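Local atomic coordinates of hybrid kinase (Caulobacter vibrioides, PDB entry 6QRL), a protein that probably acts as a hybrid histidine kinase, transferring the ATP phosphoryl group to a protein histidine, and binds cyclic di-GMP through the pseudo-receiver domain found here. Residues I54-S59 with R82-R87; G63-P68 with S73-T78. All coordinates share one frame; numbering follows the deposited sequence.

Contact 1. Residues I54-S59 with R82-R87. With C2E (9,9'-[(2R,3R,3aS,5S,7aR,9R,10R,10aS,12S,14aR)-3,5,10,12-tetrahydroxy-5,12-dioxidooctahydro-2H,7H-difuro[3,2-d:3',2'-j][1,3,7,9,2,8]tetraoxadiphosphacyclododecine-2,9-diyl]bis(2-amino-1,9-dihydro-6H-purin-6-one)), chain C.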
ATOM      1  N   ILE A  54      -2.147  -0.815  -1.271  1.00 29.18           N
ATOM      2  CA  ILE A  54      -2.811  -1.203  -2.543  1.00 29.58           C
ATOM      3  C   ILE A  54      -3.930  -2.177  -2.212  1.00 29.82           C
ATOM      4  O   ILE A  54      -3.613  -3.285  -1.764  1.00 29.22           O
ATOM      5  CB  ILE A  54      -1.796  -1.779  -3.535  1.00 30.35           C
ATOM      6  CG1 ILE A  54      -0.708  -0.748  -3.850  1.00 32.64           C
ATOM      7  CG2 ILE A  54      -2.484  -2.250  -4.810  1.00 29.80           C
ATOM      8  CD1 ILE A  54       0.397  -1.271  -4.762  1.00 32.74           C
ATOM      9  N   ASP A  55      -5.170  -1.771  -2.472  1.00 29.03           N
ATOM     10  CA  ASP A  55      -6.404  -2.576  -2.292  1.00 30.31           C
ATOM     11  C   ASP A  55      -6.393  -3.761  -3.261  1.00 30.00           C
ATOM     12  O   ASP A  55      -6.297  -3.525  -4.457  1.00 29.11           O
ATOM     13  CB  ASP A  55      -7.632  -1.679  -2.474  1.00 29.66           C
ATOM     14  CG  ASP A  55      -8.935  -2.262  -1.947  1.00 31.81           C
ATOM     15  OD1 ASP A  55      -8.974  -3.498  -1.730  1.00 30.95           O
ATOM     16  OD2 ASP A  55      -9.933  -1.476  -1.796  1.00 33.07           O
ATOM     17  N   ALA A  56      -6.491  -5.001  -2.762  1.00 29.99           N
ATOM     18  CA  ALA A  56      -6.607  -6.215  -3.612  1.00 31.12           C
ATOM     19  C   ALA A  56      -7.851  -6.147  -4.510  1.00 30.86           C
ATOM     20  O   ALA A  56      -7.928  -6.930  -5.477  1.00 31.66           O
ATOM     21  CB  ALA A  56      -6.633  -7.480  -2.792  1.00 31.30           C
ATOM     22  N   ALA A  57      -8.821  -5.279  -4.231  1.00 29.99           N
ATOM     23  CA  ALA A  57      -9.910  -4.989  -5.187  1.00 32.21           C
ATOM     24  C   ALA A  57      -9.353  -4.591  -6.569  1.00 33.25           C
ATOM     25  O   ALA A  57     -10.092  -4.738  -7.537  1.00 35.20           O
ATOM     26  CB  ALA A  57     -10.793  -3.910  -4.624  1.00 33.88           C
ATOM     27  N   LEU A  58      -8.105  -4.120  -6.671  1.00 30.25           N
ATOM     28  CA  LEU A  58      -7.481  -3.745  -7.971  1.00 32.10           C
ATOM     29  C   LEU A  58      -6.913  -4.949  -8.722  1.00 34.15           C
ATOM     30  O   LEU A  58      -6.465  -4.726  -9.838  1.00 35.90           O
ATOM     31  CB  LEU A  58      -6.355  -2.737  -7.745  1.00 30.82           C
ATOM     32  CG  LEU A  58      -6.835  -1.380  -7.240  1.00 29.60           C
ATOM     33  CD1 LEU A  58      -5.675  -0.552  -6.715  1.00 30.31           C
ATOM     34  CD2 LEU A  58      -7.582  -0.652  -8.329  1.00 31.05           C
ATOM     35  N   SER A  59      -6.898  -6.144  -8.137  1.00 34.22           N
ATOM     36  CA  SER A  59      -6.402  -7.383  -8.789  1.00 36.18           C
ATOM     37  C   SER A  59      -7.184  -7.616 -10.090  1.00 35.78           C
ATOM     38  O   SER A  59      -8.341  -7.182 -10.159  1.00 33.34           O
ATOM     39  CB  SER A  59      -6.565  -8.573  -7.867  1.00 38.31           C
ATOM     40  OG  SER A  59      -5.919  -8.340  -6.606  1.00 38.92           O
ATOM     41  N   ARG A  82      -6.751 -14.599   2.316  1.00 43.54           N
ATOM     42  CA  ARG A  82      -5.461 -14.952   2.969  1.00 44.44           C
ATOM     43  C   ARG A  82      -4.741 -16.031   2.166  1.00 42.21           C
ATOM     44  O   ARG A  82      -3.513 -16.054   2.223  1.00 41.55           O
ATOM     45  CB  ARG A  82      -5.685 -15.374   4.421  1.00 48.28           C
ATOM     46  CG  ARG A  82      -6.092 -14.195   5.292  1.00 51.51           C
ATOM     47  CD  ARG A  82      -6.710 -14.698   6.580  1.00 54.89           C
ATOM     48  NE  ARG A  82      -5.723 -14.391   7.580  1.00 57.97           N
ATOM     49  CZ  ARG A  82      -5.920 -13.593   8.617  1.00 59.51           C
ATOM     50  NH1 ARG A  82      -7.114 -13.089   8.897  1.00 57.75           N
ATOM     51  NH2 ARG A  82      -4.914 -13.367   9.432  1.00 63.54           N
ATOM     52  N   ASP A  83      -5.465 -16.852   1.409  1.00 42.43           N
ATOM     53  CA  ASP A  83      -4.862 -17.910   0.548  1.00 43.54           C
ATOM     54  C   ASP A  83      -3.927 -17.270  -0.486  1.00 39.70           C
ATOM     55  O   ASP A  83      -3.087 -17.990  -0.993  1.00 43.23           O
ATOM     56  CB  ASP A  83      -5.919 -18.802  -0.122  1.00 47.69           C
ATOM     57  CG  ASP A  83      -7.010 -18.107  -0.945  1.00 49.64           C
ATOM     58  OD1 ASP A  83      -7.040 -16.862  -1.022  1.00 49.68           O
ATOM     59  OD2 ASP A  83      -7.861 -18.838  -1.492  1.00 59.90           O
ATOM     60  N   ARG A  84      -4.023 -15.965  -0.752  1.00 36.87           N
ATOM     61  CA  ARG A  84      -3.170 -15.276  -1.754  1.00 37.94           C
ATOM     62  C   ARG A  84      -1.850 -14.776  -1.170  1.00 35.10           C
ATOM     63  O   ARG A  84      -1.024 -14.273  -1.944  1.00 31.38           O
ATOM     64  CB  ARG A  84      -3.913 -14.080  -2.335  1.00 39.78           C
ATOM     65  CG  ARG A  84      -5.201 -14.458  -3.049  1.00 42.56           C
ATOM     66  CD  ARG A  84      -5.649 -13.200  -3.763  1.00 45.00           C
ATOM     67  NE  ARG A  84      -7.056 -13.284  -4.096  1.00 49.82           N
ATOM     68  CZ  ARG A  84      -7.752 -12.298  -4.670  1.00 51.64           C
ATOM     69  NH1 ARG A  84      -9.038 -12.493  -4.928  1.00 51.42           N
ATOM     70  NH2 ARG A  84      -7.187 -11.122  -4.921  1.00 46.32           N
ATOM     71  N   ILE A  85      -1.632 -14.878   0.131  1.00 35.60           N
ATOM     72  CA  ILE A  85      -0.444 -14.240   0.771  1.00 37.35           C
ATOM     73  C   ILE A  85       0.848 -14.716   0.074  1.00 36.14           C
ATOM     74  O   ILE A  85       1.636 -13.855  -0.320  1.00 36.47           O
ATOM     75  CB  ILE A  85      -0.478 -14.467   2.294  1.00 40.09           C
ATOM     76  CG1 ILE A  85      -1.551 -13.562   2.922  1.00 43.64           C
ATOM     77  CG2 ILE A  85       0.894 -14.257   2.913  1.00 43.10           C
ATOM     78  CD1 ILE A  85      -1.989 -13.959   4.331  1.00 45.39           C
ATOM     79  N   ASP A  86       1.038 -16.005  -0.167  1.00 35.00           N
ATOM     80  CA  ASP A  86       2.327 -16.498  -0.739  1.00 35.74           C
ATOM     81  C   ASP A  86       2.548 -15.896  -2.136  1.00 34.77           C
ATOM     82  O   ASP A  86       3.641 -15.393  -2.406  1.00 33.63           O
ATOM     83  CB  ASP A  86       2.407 -18.025  -0.731  1.00 37.77           C
ATOM     84  CG  ASP A  86       2.513 -18.634   0.669  1.00 39.50           C
ATOM     85  OD1 ASP A  86       2.978 -17.918   1.601  1.00 41.34           O
ATOM     86  OD2 ASP A  86       2.133 -19.823   0.828  1.00 39.78           O
ATOM     87  N   ARG A  87       1.541 -15.893  -2.993  1.00 33.79           N
ATOM     88  CA  ARG A  87       1.635 -15.317  -4.349  1.00 34.66           C
ATOM     89  C   ARG A  87       1.961 -13.819  -4.290  1.00 33.18           C
ATOM     90  O   ARG A  87       2.775 -13.355  -5.091  1.00 31.86           O
ATOM     91  CB  ARG A  87       0.301 -15.520  -5.063  1.00 37.16           C
ATOM     92  CG  ARG A  87       0.277 -14.928  -6.465  1.00 39.45           C
ATOM     93  CD  ARG A  87      -1.042 -15.238  -7.156  1.00 42.32           C
ATOM     94  NE  ARG A  87      -1.019 -14.704  -8.517  1.00 44.78           N
ATOM     95  CZ  ARG A  87      -2.058 -14.725  -9.350  1.00 47.11           C
ATOM     96  NH1 ARG A  87      -3.226 -15.214  -8.955  1.00 45.38           N
ATOM     97  NH2 ARG A  87      -1.934 -14.205 -10.561  1.00 48.15           N
TER
HETATM   98  P1  C2E C 401      -2.937 -12.859  11.265  1.00 45.60           P
HETATM   99  O2P C2E C 401      -3.303 -12.010  10.070  1.00 42.35           O
HETATM  100  O1P C2E C 401      -2.733 -14.334  11.093  1.00 46.55           O
HETATM  101  O5' C2E C 401      -1.523 -12.292  11.760  1.00 46.13           O
HETATM  102  C5' C2E C 401      -0.784 -13.050  12.720  1.00 48.76           C
HETATM  103  C4' C2E C 401       0.486 -12.304  12.995  1.00 49.19           C
HETATM  104  O4' C2E C 401       1.321 -12.323  11.821  1.00 49.60           O
HETATM  105  C3' C2E C 401       0.305 -10.824  13.292  1.00 50.63           C
HETATM  106  O3' C2E C 401      -0.055 -10.735  14.681  1.00 51.01           O
HETATM  107  C2' C2E C 401       1.679 -10.236  12.900  1.00 50.82           C
HETATM  108  O2' C2E C 401       2.499 -10.008  14.027  1.00 51.47           O
HETATM  109  C1' C2E C 401       2.272 -11.290  11.955  1.00 51.24           C
HETATM  110  N9  C2E C 401       2.560 -10.842  10.593  1.00 51.45           N
HETATM  111  C8  C2E C 401       3.586 -11.306   9.804  1.00 50.17           C
HETATM  112  N7  C2E C 401       3.572 -10.799   8.594  1.00 49.44           N
HETATM  113  C5  C2E C 401       2.459  -9.971   8.573  1.00 45.29           C
HETATM  114  C6  C2E C 401       1.944  -9.165   7.531  1.00 42.72           C
HETATM  115  O6  C2E C 401       2.352  -9.050   6.375  1.00 41.11           O
HETATM  116  N1  C2E C 401       0.788  -8.491   7.925  1.00 42.09           N
HETATM  117  C2  C2E C 401       0.208  -8.560   9.170  1.00 42.64           C
HETATM  118  N2  C2E C 401      -0.908  -7.834   9.349  1.00 42.44           N
HETATM  119  N3  C2E C 401       0.690  -9.317  10.158  1.00 45.19           N
HETATM  120  C4  C2E C 401       1.815  -9.992   9.795  1.00 47.55           C
HETATM  121  P11 C2E C 401      -1.069  -9.557  15.076  1.00 47.66           P
HETATM  122  O21 C2E C 401      -0.577  -8.342  14.347  1.00 48.11           O
HETATM  123  O11 C2E C 401      -1.185  -9.525  16.572  1.00 50.94           O
HETATM  124  O5A C2E C 401      -2.490 -10.027  14.504  1.00 45.68           O
HETATM  125  C5A C2E C 401      -3.270 -11.067  15.168  1.00 45.60           C
HETATM  126  C4A C2E C 401      -4.546 -11.293  14.396  1.00 44.32           C
HETATM  127  O4A C2E C 401      -5.436 -10.167  14.596  1.00 43.63           O
HETATM  128  C3A C2E C 401      -4.407 -11.390  12.880  1.00 42.98           C
HETATM  129  O3A C2E C 401      -3.955 -12.703  12.516  1.00 46.44           O
HETATM  130  C2A C2E C 401      -5.822 -11.040  12.426  1.00 42.60           C
HETATM  131  O2A C2E C 401      -6.813 -12.031  12.531  1.00 47.39           O
HETATM  132  C1A C2E C 401      -6.197  -9.942  13.421  1.00 42.47           C
HETATM  133  N91 C2E C 401      -5.872  -8.631  12.889  1.00 37.04           N
HETATM  134  C81 C2E C 401      -4.635  -8.042  12.953  1.00 36.15           C
HETATM  135  N71 C2E C 401      -4.581  -6.883  12.340  1.00 35.73           N
HETATM  136  C51 C2E C 401      -5.863  -6.713  11.838  1.00 35.41           C
HETATM  137  C61 C2E C 401      -6.394  -5.635  11.097  1.00 35.99           C
HETATM  138  O61 C2E C 401      -5.793  -4.640  10.667  1.00 36.49           O
HETATM  139  N11 C2E C 401      -7.745  -5.847  10.804  1.00 36.74           N
HETATM  140  C21 C2E C 401      -8.486  -6.942  11.185  1.00 35.67           C
HETATM  141  N21 C2E C 401      -9.778  -6.926  10.818  1.00 35.57           N
HETATM  142  N31 C2E C 401      -7.983  -7.972  11.860  1.00 34.90           N
HETATM  143  C41 C2E C 401      -6.676  -7.784  12.169  1.00 36.18           C
HETATM  144  O   HOH W   1      -9.605  -9.411  -5.653  1.00 46.93           O
HETATM  145  O   HOH W   2      -4.874 -10.329  -5.070  1.00 43.52           O
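Arg84 reaches from the 3-10 turn leading into helix 85-91 to the loop after strand 51-55, where its NH2 comes within 3.5 Å of Ser59 OG. The hydroxyl sits at the edge of the guanidinium, near its plane, while the Ala56 methyl approaches it obliquely, CB lying 4.3 Å from Arg84 NH2. The arginine chain is stretched from CG to NE (chi3 -161°), which spans a backbone separation of 9.9 Å between the CA atoms of Ala56 and Arg84. Ser59 holds OG beside its own backbone N (chi1 -55°) and donates to Ala56 O at 2.7 Å, in the carbonyl plane on a lone pair. Ala56 O also accepts from Ser59 N and from a water 3.0 Å from Ala56 O; that water accepts in turn from Arg84 NH2. A second water donates to Ser59 OG, but its approach to Arg84 NH2 is too short to trust. Just upstream, Asp55, the predicted phosphorylation site, unphosphorylated here, closes an Asx turn: OD1 takes Ala57 N at 3.1 Å, and Lys99 forms a salt bridge with the same oxygen. On the other segment Arg82 presents its guanidinium edge to a cyclic di-GMP phosphate, at a modelled distance too close for detailed interpretation. The contact is thus small and polar, resting on one well-placed water between Ala56 O and Arg84 NH2, with the Ser59 hydroxyl and Ala56 methyl alongside.

Contact 2. Residues G63-P68 with S73-T78; sequences GALKPP and SVVLLT. With SO4 (sulfate ion), chain D.
Leu65 lays its CD1 methyl on CG2 of Val75, with 3.9 Å between the two carbons and the side chains crossing obliquely. Val75 presents that methyl by keeping CG2 anti to its backbone N, and CG1 falls between N and the carbonyl carbon (chi1 57°). Further along the loop the partner becomes Ser73, two residues before Val75 and directed to the same side of strand 73-77, whereas Val74 points away. Pro67 CB stands 4.0 Å from Ser73 CB, and the Pro68 ring brings CD to 3.7 Å from Ser73 OG. The serine oxygen lies beside its own backbone N (chi1 -59°), where one water links it to the loop: the water is 2.7 Å from Ser73 OG and donates to Pro68 O at 2.8 Å. At the other end, Ala64 N donates to O3 of a sulfate at 3.0 Å with an N-H...O angle of 163°. Arg62 N binds the same ion, probably taken from the crystallisation liquor. Segment 63-68 belongs to the crossover between parallel strands 51-55 and 73-77, a connection that in canonical receiver domains carries a helix but has no regular helix here. Leu88 of helix 85-91 and Tyr96 of strand 95-98 also pack on Val75. Leucine and valine methyls meet at one end, and both prolines lie against the Ser73 side chain at the other; the irregular loop thus packs on one side of the strand's first half, at Ser73 and Val75, and the buried serine hydroxyl is satisfied through water.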
ATOM      1  N   GLY A  63      -6.723 -12.742  -9.999  1.00 43.82           N
ATOM      2  CA  GLY A  63      -6.032 -12.327  -8.764  1.00 41.29           C
ATOM      3  C   GLY A  63      -4.611 -11.816  -8.984  1.00 41.53           C
ATOM      4  O   GLY A  63      -3.934 -11.602  -7.952  1.00 42.10           O
ATOM      5  N   ALA A  64      -4.163 -11.559 -10.224  1.00 39.81           N
ATOM      6  CA  ALA A  64      -2.854 -10.910 -10.522  1.00 40.49           C
ATOM      7  C   ALA A  64      -2.827  -9.477  -9.986  1.00 39.13           C
ATOM      8  O   ALA A  64      -3.763  -8.733 -10.242  1.00 37.40           O
ATOM      9  CB  ALA A  64      -2.527 -10.892 -11.995  1.00 41.44           C
ATOM     10  N   LEU A  65      -1.775  -9.123  -9.254  1.00 39.49           N
ATOM     11  CA  LEU A  65      -1.612  -7.788  -8.643  1.00 39.83           C
ATOM     12  C   LEU A  65      -0.105  -7.562  -8.529  1.00 40.85           C
ATOM     13  O   LEU A  65       0.532  -8.302  -7.740  1.00 41.08           O
ATOM     14  CB  LEU A  65      -2.290  -7.801  -7.267  1.00 38.65           C
ATOM     15  CG  LEU A  65      -3.016  -6.536  -6.784  1.00 40.29           C
ATOM     16  CD1 LEU A  65      -2.697  -6.243  -5.333  1.00 38.45           C
ATOM     17  CD2 LEU A  65      -2.845  -5.317  -7.662  1.00 40.48           C
ATOM     18  N   LYS A  66       0.434  -6.621  -9.297  1.00 42.70           N
ATOM     19  CA  LYS A  66       1.895  -6.358  -9.350  1.00 45.41           C
ATOM     20  C   LYS A  66       2.184  -5.126  -8.500  1.00 41.20           C
ATOM     21  O   LYS A  66       1.762  -4.020  -8.825  1.00 43.33           O
ATOM     22  CB  LYS A  66       2.396  -6.111 -10.777  1.00 50.25           C
ATOM     23  CG  LYS A  66       1.702  -6.900 -11.871  1.00 58.04           C
ATOM     24  CD  LYS A  66       2.033  -8.391 -11.868  1.00 64.60           C
ATOM     25  CE  LYS A  66       1.169  -9.183 -12.834  1.00 68.03           C
ATOM     26  NZ  LYS A  66       1.021 -10.596 -12.408  1.00 69.23           N
ATOM     27  N   PRO A  67       2.977  -5.262  -7.430  1.00 36.28           N
ATOM     28  CA  PRO A  67       3.442  -4.100  -6.691  1.00 36.51           C
ATOM     29  C   PRO A  67       4.495  -3.406  -7.560  1.00 36.66           C
ATOM     30  O   PRO A  67       5.291  -4.066  -8.216  1.00 34.40           O
ATOM     31  CB  PRO A  67       3.994  -4.764  -5.422  1.00 36.56           C
ATOM     32  CG  PRO A  67       4.586  -6.051  -5.920  1.00 37.51           C
ATOM     33  CD  PRO A  67       3.596  -6.513  -6.967  1.00 38.81           C
ATOM     34  N   PRO A  68       4.519  -2.066  -7.649  1.00 36.81           N
ATOM     35  CA  PRO A  68       5.535  -1.385  -8.459  1.00 37.48           C
ATOM     36  C   PRO A  68       6.977  -1.716  -8.032  1.00 38.57           C
ATOM     37  O   PRO A  68       7.309  -1.696  -6.834  1.00 37.38           O
ATOM     38  CB  PRO A  68       5.274   0.103  -8.212  1.00 38.52           C
ATOM     39  CG  PRO A  68       3.879   0.174  -7.639  1.00 37.82           C
ATOM     40  CD  PRO A  68       3.594  -1.153  -6.969  1.00 35.87           C
ATOM     41  N   SER A  73       5.337  -1.622  -0.809  1.00 31.26           N
ATOM     42  CA  SER A  73       3.870  -1.805  -0.974  1.00 30.40           C
ATOM     43  C   SER A  73       3.340  -2.846  -0.007  1.00 30.04           C
ATOM     44  O   SER A  73       4.018  -3.837   0.231  1.00 30.71           O
ATOM     45  CB  SER A  73       3.521  -2.203  -2.381  1.00 30.67           C
ATOM     46  OG  SER A  73       3.961  -1.230  -3.307  1.00 31.93           O
ATOM     47  N   VAL A  74       2.150  -2.583   0.508  1.00 30.40           N
ATOM     48  CA  VAL A  74       1.360  -3.457   1.411  1.00 31.24           C
ATOM     49  C   VAL A  74       0.004  -3.672   0.741  1.00 31.79           C
ATOM     50  O   VAL A  74      -0.617  -2.662   0.381  1.00 31.71           O
ATOM     51  CB  VAL A  74       1.190  -2.780   2.775  1.00 31.00           C
ATOM     52  CG1 VAL A  74       0.466  -3.674   3.746  1.00 32.37           C
ATOM     53  CG2 VAL A  74       2.525  -2.341   3.357  1.00 33.04           C
ATOM     54  N   VAL A  75      -0.472  -4.910   0.672  1.00 29.10           N
ATOM     55  CA  VAL A  75      -1.758  -5.215   0.001  1.00 29.13           C
ATOM     56  C   VAL A  75      -2.875  -5.267   1.058  1.00 30.19           C
ATOM     57  O   VAL A  75      -2.644  -5.868   2.130  1.00 30.54           O
ATOM     58  CB  VAL A  75      -1.650  -6.516  -0.820  1.00 30.12           C
ATOM     59  CG1 VAL A  75      -1.222  -7.700   0.037  1.00 31.02           C
ATOM     60  CG2 VAL A  75      -2.945  -6.849  -1.537  1.00 30.14           C
ATOM     61  N   LEU A  76      -4.054  -4.730   0.736  1.00 29.06           N
ATOM     62  CA  LEU A  76      -5.279  -4.822   1.588  1.00 32.11           C
ATOM     63  C   LEU A  76      -6.128  -6.017   1.131  1.00 31.93           C
ATOM     64  O   LEU A  76      -6.570  -6.024  -0.030  1.00 31.43           O
ATOM     65  CB  LEU A  76      -6.095  -3.530   1.456  1.00 33.54           C
ATOM     66  CG  LEU A  76      -5.660  -2.317   2.274  1.00 37.41           C
ATOM     67  CD1 LEU A  76      -4.165  -2.228   2.470  1.00 38.07           C
ATOM     68  CD2 LEU A  76      -6.240  -1.011   1.725  1.00 37.82           C
ATOM     69  N   LEU A  77      -6.421  -6.946   2.041  1.00 31.00           N
ATOM     70  CA  LEU A  77      -7.083  -8.243   1.764  1.00 33.15           C
ATOM     71  C   LEU A  77      -8.330  -8.378   2.635  1.00 34.97           C
ATOM     72  O   LEU A  77      -8.312  -7.882   3.778  1.00 34.08           O
ATOM     73  CB  LEU A  77      -6.112  -9.389   2.082  1.00 34.64           C
ATOM     74  CG  LEU A  77      -4.842  -9.452   1.232  1.00 35.70           C
ATOM     75  CD1 LEU A  77      -3.905 -10.543   1.731  1.00 36.15           C
ATOM     76  CD2 LEU A  77      -5.190  -9.718  -0.215  1.00 36.47           C
ATOM     77  N   THR A  78      -9.350  -9.084   2.156  1.00 34.71           N
ATOM     78  CA  THR A  78     -10.411  -9.633   3.036  1.00 37.49           C
ATOM     79  C   THR A  78      -9.833 -10.856   3.743  1.00 39.57           C
ATOM     80  O   THR A  78      -8.870 -11.457   3.255  1.00 36.63           O
ATOM     81  CB  THR A  78     -11.676  -9.977   2.248  1.00 38.83           C
ATOM     82  OG1 THR A  78     -11.380 -11.102   1.412  1.00 37.52           O
ATOM     83  CG2 THR A  78     -12.177  -8.794   1.434  1.00 39.92           C
TER
HETATM   84  S   SO4 D 402      -5.738 -11.719 -14.209  1.00 55.82           S
HETATM   85  O1  SO4 D 402      -4.637 -12.501 -14.703  1.00 59.01           O
HETATM   86  O2  SO4 D 402      -6.977 -12.251 -14.723  1.00 63.17           O
HETATM   87  O3  SO4 D 402      -5.761 -11.809 -12.766  1.00 49.44           O
HETATM   88  O4  SO4 D 402      -5.588 -10.349 -14.631  1.00 52.89           O
HETATM   89  O   HOH W   3       6.239  -2.321  -4.326  1.00 34.69           O

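How the contacts relate
Contact 2 is nested in the chain loop that contact 1 closes, and their centres lie about 5 Å apart. They share the sheet: strands 51-55 and 73-77 are parallel neighbours, with probable hydrogen bonds from Ile54 N to Val74 O and from Ala56 N to Leu76 O, both 2.9 Å. Depth separates their chemistry. Contact 2, with four of its five touching residues buried, is mostly apolar; contact 1, partly buried at the C-terminal end of strand 51-55, relies on an arginine, a serine hydroxyl and a bridging water. Ser59 and Leu65 join the two, since Ser59 OG packs 3.4 Å from Leu65 CG. Arg87 of helix 85-91 likewise packs on Ala64.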